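Local coordinates for protein cysteine protease-like virA (Shigella flexneri, PDB 3EB8) that acts as a secreted virulence effector required for bacterial entry into epithelial cells and for spreading within and between them, although its assignment as a tubulin-cleaving protease is disputed, at residues Val92-Gly101 with Val349-Asp357. Residues are numbered along the deposited sequence; the frame is centred on the assembly and turned at random.
Sequences VHTITAPVSG and VSFAIISPD
Thr94, Ile95 and Thr96 run parallel to Ile353, Ile354 and Ser355, adding the short strand 94-97 to the mixed sheet beside strand 348-356, whose opposite edge pairs antiparallel with 315-327, while 121-123 continues the same edge as 94-97 nearer its start. Four backbone hydrogen bonds join the pair. Ile353 N gives to His93 O (2.9 Å), Ile95 N to Ile353 O and Ser355 N to Ile95 O; the straightest is Ala97 N to Ser355 O, 2.8 Å and 177° at the hydrogen. Past the strand, Gly101 N reaches Asp357 O.

Side-chain pairs are closest on the face of Thr94, Thr96, Ile353 and Ser355. Thr94 splits its branches: OG1 lies 3.6 Å from Ile353 CB, while CG2, anti to its own N (chi1 -64° for OG1), meets Ser355 CB at 3.7 Å. Thr96 CG2 lies 3.5 Å from Asp357 CB, and the carboxylate leans over the same methyl. Before the strand, Val92 CG2 and CG1 straddle Phe351 CB, CG2 at 3.9 Å. Helix 245-265 touches Ile353; on the other face, where helix 110-118 covers Ile95 and Ala97, Ala97 CB lies a looser 4.4 Å from Ile354 CG2.

The buried hydroxyl of Ser355, OG, bonds to Pro356 O (2.7 Å) and to Thr312 OG1. The backbone bonds thus fix the register, and side chains contribute chiefly through methyl contacts, joining the chain's C-terminal strand to a segment far earlier in sequence.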
ATOM      1  N   VAL A  92      -4.007 -12.161   9.868  1.00 56.19           N
ATOM      2  CA  VAL A  92      -3.655 -12.007   8.467  1.00 54.94           C
ATOM      3  C   VAL A  92      -4.456 -13.004   7.651  1.00 55.41           C
ATOM      4  O   VAL A  92      -4.297 -14.214   7.817  1.00 56.40           O
ATOM      5  CB  VAL A  92      -2.164 -12.245   8.258  1.00 54.37           C
ATOM      6  CG1 VAL A  92      -1.784 -12.074   6.774  1.00 53.23           C
ATOM      7  CG2 VAL A  92      -1.355 -11.310   9.169  1.00 54.24           C
ATOM      8  N   HIS A  93      -5.316 -12.492   6.777  1.00 54.98           N
ATOM      9  CA  HIS A  93      -6.206 -13.329   5.975  1.00 55.69           C
ATOM     10  C   HIS A  93      -5.667 -13.655   4.595  1.00 55.03           C
ATOM     11  O   HIS A  93      -4.781 -12.969   4.084  1.00 53.89           O
ATOM     12  CB  HIS A  93      -7.578 -12.673   5.847  1.00 55.86           C
ATOM     13  CG  HIS A  93      -8.391 -12.763   7.095  1.00 61.29           C
ATOM     14  ND1 HIS A  93      -9.346 -13.733   7.290  1.00 58.49           N
ATOM     15  CD2 HIS A  93      -8.373 -12.019   8.227  1.00 57.10           C
ATOM     16  CE1 HIS A  93      -9.891 -13.576   8.483  1.00 83.90           C
ATOM     17  NE2 HIS A  93      -9.314 -12.545   9.073  1.00 58.59           N
ATOM     18  N   THR A  94      -6.211 -14.711   4.003  1.00 56.01           N
ATOM     19  CA  THR A  94      -5.885 -15.080   2.642  1.00 55.80           C
ATOM     20  C   THR A  94      -7.083 -14.831   1.735  1.00 56.16           C
ATOM     21  O   THR A  94      -8.170 -15.360   1.969  1.00 57.40           O
ATOM     22  CB  THR A  94      -5.493 -16.561   2.583  1.00 56.96           C
ATOM     23  OG1 THR A  94      -4.290 -16.754   3.340  1.00 56.61           O
ATOM     24  CG2 THR A  94      -5.311 -17.029   1.144  1.00 57.12           C
ATOM     25  N   ILE A  95      -6.873 -13.998   0.717  1.00 55.20           N
ATOM     26  CA  ILE A  95      -7.886 -13.691  -0.274  1.00 55.57           C
ATOM     27  C   ILE A  95      -7.604 -14.524  -1.510  1.00 56.20           C
ATOM     28  O   ILE A  95      -6.489 -14.517  -2.031  1.00 60.11           O
ATOM     29  CB  ILE A  95      -7.847 -12.193  -0.677  1.00 58.88           C
ATOM     30  CG1 ILE A  95      -7.893 -11.291   0.564  1.00 53.78           C
ATOM     31  CG2 ILE A  95      -8.967 -11.857  -1.663  1.00 54.94           C
ATOM     32  CD1 ILE A  95      -9.034 -11.607   1.497  1.00 58.63           C
ATOM     33  N   THR A  96      -8.603 -15.260  -1.970  1.00 57.66           N
ATOM     34  CA  THR A  96      -8.444 -16.039  -3.181  1.00 58.59           C
ATOM     35  C   THR A  96      -8.666 -15.233  -4.461  1.00 58.32           C
ATOM     36  O   THR A  96      -9.666 -14.536  -4.616  1.00 59.09           O
ATOM     37  CB  THR A  96      -9.353 -17.231  -3.171  1.00 60.60           C
ATOM     38  OG1 THR A  96      -9.060 -18.033  -2.017  1.00 68.01           O
ATOM     39  CG2 THR A  96      -9.116 -18.054  -4.426  1.00 61.78           C
ATOM     40  N   ALA A  97      -7.702 -15.311  -5.367  1.00 58.04           N
ATOM     41  CA  ALA A  97      -7.806 -14.660  -6.667  1.00 58.08           C
ATOM     42  C   ALA A  97      -8.449 -15.621  -7.656  1.00 60.05           C
ATOM     43  O   ALA A  97      -8.353 -16.838  -7.498  1.00 63.93           O
ATOM     44  CB  ALA A  97      -6.452 -14.238  -7.162  1.00 57.02           C
ATOM     45  N   PRO A  98      -9.118 -15.070  -8.675  1.00 62.61           N
ATOM     46  CA  PRO A  98      -9.866 -15.841  -9.678  1.00 62.77           C
ATOM     47  C   PRO A  98      -8.975 -16.502 -10.734  1.00 67.72           C
ATOM     48  O   PRO A  98      -9.124 -16.193 -11.916  1.00 76.10           O
ATOM     49  CB  PRO A  98     -10.737 -14.777 -10.368  1.00 64.06           C
ATOM     50  CG  PRO A  98     -10.536 -13.486  -9.588  1.00 60.89           C
ATOM     51  CD  PRO A  98      -9.236 -13.617  -8.887  1.00 59.49           C
ATOM     52  N   VAL A  99      -8.059 -17.371 -10.318  1.00 63.77           N
ATOM     53  CA  VAL A  99      -7.275 -18.190 -11.243  1.00 64.62           C
ATOM     54  C   VAL A  99      -6.880 -19.409 -10.493  1.00 65.21           C
ATOM     55  O   VAL A  99      -6.794 -19.382  -9.272  1.00 64.17           O
ATOM     56  CB  VAL A  99      -5.915 -17.570 -11.645  1.00 74.17           C
ATOM     57  CG1 VAL A  99      -6.000 -16.863 -12.970  1.00 79.84           C
ATOM     58  CG2 VAL A  99      -5.338 -16.692 -10.527  1.00 60.87           C
ATOM     59  N   SER A 100      -6.596 -20.473 -11.221  1.00 67.01           N
ATOM     60  CA  SER A 100      -6.070 -21.664 -10.600  1.00 69.87           C
ATOM     61  C   SER A 100      -4.562 -21.559 -10.686  1.00 66.43           C
ATOM     62  O   SER A 100      -4.008 -21.184 -11.717  1.00 66.36           O
ATOM     63  CB  SER A 100      -6.605 -22.923 -11.270  1.00 70.65           C
ATOM     64  OG  SER A 100      -6.786 -22.709 -12.650  1.00 71.76           O
ATOM     65  N   GLY A 101      -3.905 -21.833  -9.569  1.00 65.45           N
ATOM     66  CA  GLY A 101      -2.470 -21.726  -9.503  1.00 64.22           C
ATOM     67  C   GLY A 101      -1.844 -22.931 -10.148  1.00 65.95           C
ATOM     68  O   GLY A 101      -2.521 -23.903 -10.454  1.00 68.15           O
ATOM     69  N   VAL A 349       1.175  -0.344   9.610  1.00 48.72           N
ATOM     70  CA  VAL A 349       1.585  -1.485   8.813  1.00 49.25           C
ATOM     71  C   VAL A 349       0.485  -2.527   8.829  1.00 50.32           C
ATOM     72  O   VAL A 349      -0.114  -2.795   9.879  1.00 61.17           O
ATOM     73  CB  VAL A 349       2.923  -2.058   9.339  1.00 55.29           C
ATOM     74  CG1 VAL A 349       3.259  -3.381   8.673  1.00 48.66           C
ATOM     75  CG2 VAL A 349       4.033  -1.045   9.111  1.00 48.48           C
ATOM     76  N   SER A 350       0.195  -3.086   7.656  1.00 51.52           N
ATOM     77  CA  SER A 350      -0.866  -4.080   7.522  1.00 55.84           C
ATOM     78  C   SER A 350      -0.439  -5.172   6.550  1.00 60.89           C
ATOM     79  O   SER A 350       0.406  -4.933   5.702  1.00 47.42           O
ATOM     80  CB  SER A 350      -2.139  -3.422   7.027  1.00 48.21           C
ATOM     81  OG  SER A 350      -1.916  -2.844   5.753  1.00 57.58           O
ATOM     82  N   PHE A 351      -1.036  -6.358   6.676  1.00 48.38           N
ATOM     83  CA  PHE A 351      -0.674  -7.521   5.872  1.00 48.13           C
ATOM     84  C   PHE A 351      -1.879  -8.173   5.213  1.00 48.13           C
ATOM     85  O   PHE A 351      -2.974  -8.151   5.748  1.00 48.60           O
ATOM     86  CB  PHE A 351      -0.033  -8.597   6.743  1.00 48.73           C
ATOM     87  CG  PHE A 351       1.414  -8.392   7.003  1.00 55.12           C
ATOM     88  CD1 PHE A 351       1.852  -7.302   7.742  1.00 62.81           C
ATOM     89  CD2 PHE A 351       2.347  -9.311   6.545  1.00 51.65           C
ATOM     90  CE1 PHE A 351       3.188  -7.117   7.997  1.00 49.03           C
ATOM     91  CE2 PHE A 351       3.696  -9.139   6.808  1.00 60.90           C
ATOM     92  CZ  PHE A 351       4.120  -8.041   7.535  1.00 58.72           C
ATOM     93  N   ALA A 352      -1.650  -8.800   4.072  1.00 47.71           N
ATOM     94  CA  ALA A 352      -2.596  -9.759   3.546  1.00 47.87           C
ATOM     95  C   ALA A 352      -1.869 -10.792   2.699  1.00 47.58           C
ATOM     96  O   ALA A 352      -0.828 -10.517   2.102  1.00 47.11           O
ATOM     97  CB  ALA A 352      -3.715  -9.064   2.724  1.00 47.75           C
ATOM     98  N   ILE A 353      -2.432 -11.990   2.654  1.00 47.89           N
ATOM     99  CA  ILE A 353      -1.991 -12.999   1.721  1.00 47.66           C
ATOM    100  C   ILE A 353      -3.022 -13.142   0.603  1.00 53.00           C
ATOM    101  O   ILE A 353      -4.231 -13.208   0.850  1.00 48.03           O
ATOM    102  CB  ILE A 353      -1.718 -14.344   2.418  1.00 48.09           C
ATOM    103  CG1 ILE A 353      -0.455 -14.237   3.279  1.00 52.58           C
ATOM    104  CG2 ILE A 353      -1.490 -15.447   1.400  1.00 47.89           C
ATOM    105  CD1 ILE A 353      -0.181 -15.473   4.106  1.00 57.43           C
ATOM    106  N   ILE A 354      -2.522 -13.154  -0.627  1.00 47.20           N
ATOM    107  CA  ILE A 354      -3.342 -13.335  -1.811  1.00 52.18           C
ATOM    108  C   ILE A 354      -2.900 -14.636  -2.476  1.00 52.30           C
ATOM    109  O   ILE A 354      -1.728 -14.804  -2.817  1.00 54.40           O
ATOM    110  CB  ILE A 354      -3.216 -12.141  -2.779  1.00 46.96           C
ATOM    111  CG1 ILE A 354      -3.780 -10.863  -2.134  1.00 47.90           C
ATOM    112  CG2 ILE A 354      -3.926 -12.428  -4.080  1.00 47.18           C
ATOM    113  CD1 ILE A 354      -2.826 -10.163  -1.180  1.00 46.75           C
ATOM    114  N   SER A 355      -3.836 -15.571  -2.613  1.00 52.16           N
ATOM    115  CA  SER A 355      -3.529 -16.895  -3.137  1.00 47.69           C
ATOM    116  C   SER A 355      -4.217 -17.159  -4.474  1.00 50.77           C
ATOM    117  O   SER A 355      -5.377 -16.748  -4.671  1.00 51.73           O
ATOM    118  CB  SER A 355      -3.970 -17.964  -2.133  1.00 53.27           C
ATOM    119  OG  SER A 355      -3.805 -19.263  -2.666  1.00 51.82           O
ATOM    120  N   PRO A 356      -3.506 -17.843  -5.397  1.00 60.11           N
ATOM    121  CA  PRO A 356      -4.169 -18.382  -6.586  1.00 52.26           C
ATOM    122  C   PRO A 356      -5.205 -19.363  -6.079  1.00 49.17           C
ATOM    123  O   PRO A 356      -5.024 -19.919  -4.986  1.00 48.57           O
ATOM    124  CB  PRO A 356      -3.060 -19.159  -7.298  1.00 47.83           C
ATOM    125  CG  PRO A 356      -1.788 -18.755  -6.665  1.00 62.89           C
ATOM    126  CD  PRO A 356      -2.111 -18.302  -5.283  1.00 62.83           C
ATOM    127  N   ASP A 357      -6.281 -19.575  -6.824  1.00 49.63           N
ATOM    128  CA  ASP A 357      -7.253 -20.583  -6.414  1.00 54.96           C
ATOM    129  C   ASP A 357      -6.728 -21.959  -6.774  1.00 54.76           C
ATOM    130  O   ASP A 357      -5.619 -22.033  -7.294  1.00 57.36           O
ATOM    131  CB  ASP A 357      -8.619 -20.347  -7.049  1.00 50.40           C
ATOM    132  CG  ASP A 357      -9.716 -21.027  -6.278  1.00 54.44           C
ATOM    133  OD1 ASP A 357      -9.405 -22.015  -5.589  1.00 63.73           O
ATOM    134  OD2 ASP A 357     -10.875 -20.575  -6.335  1.00 52.64           O
TER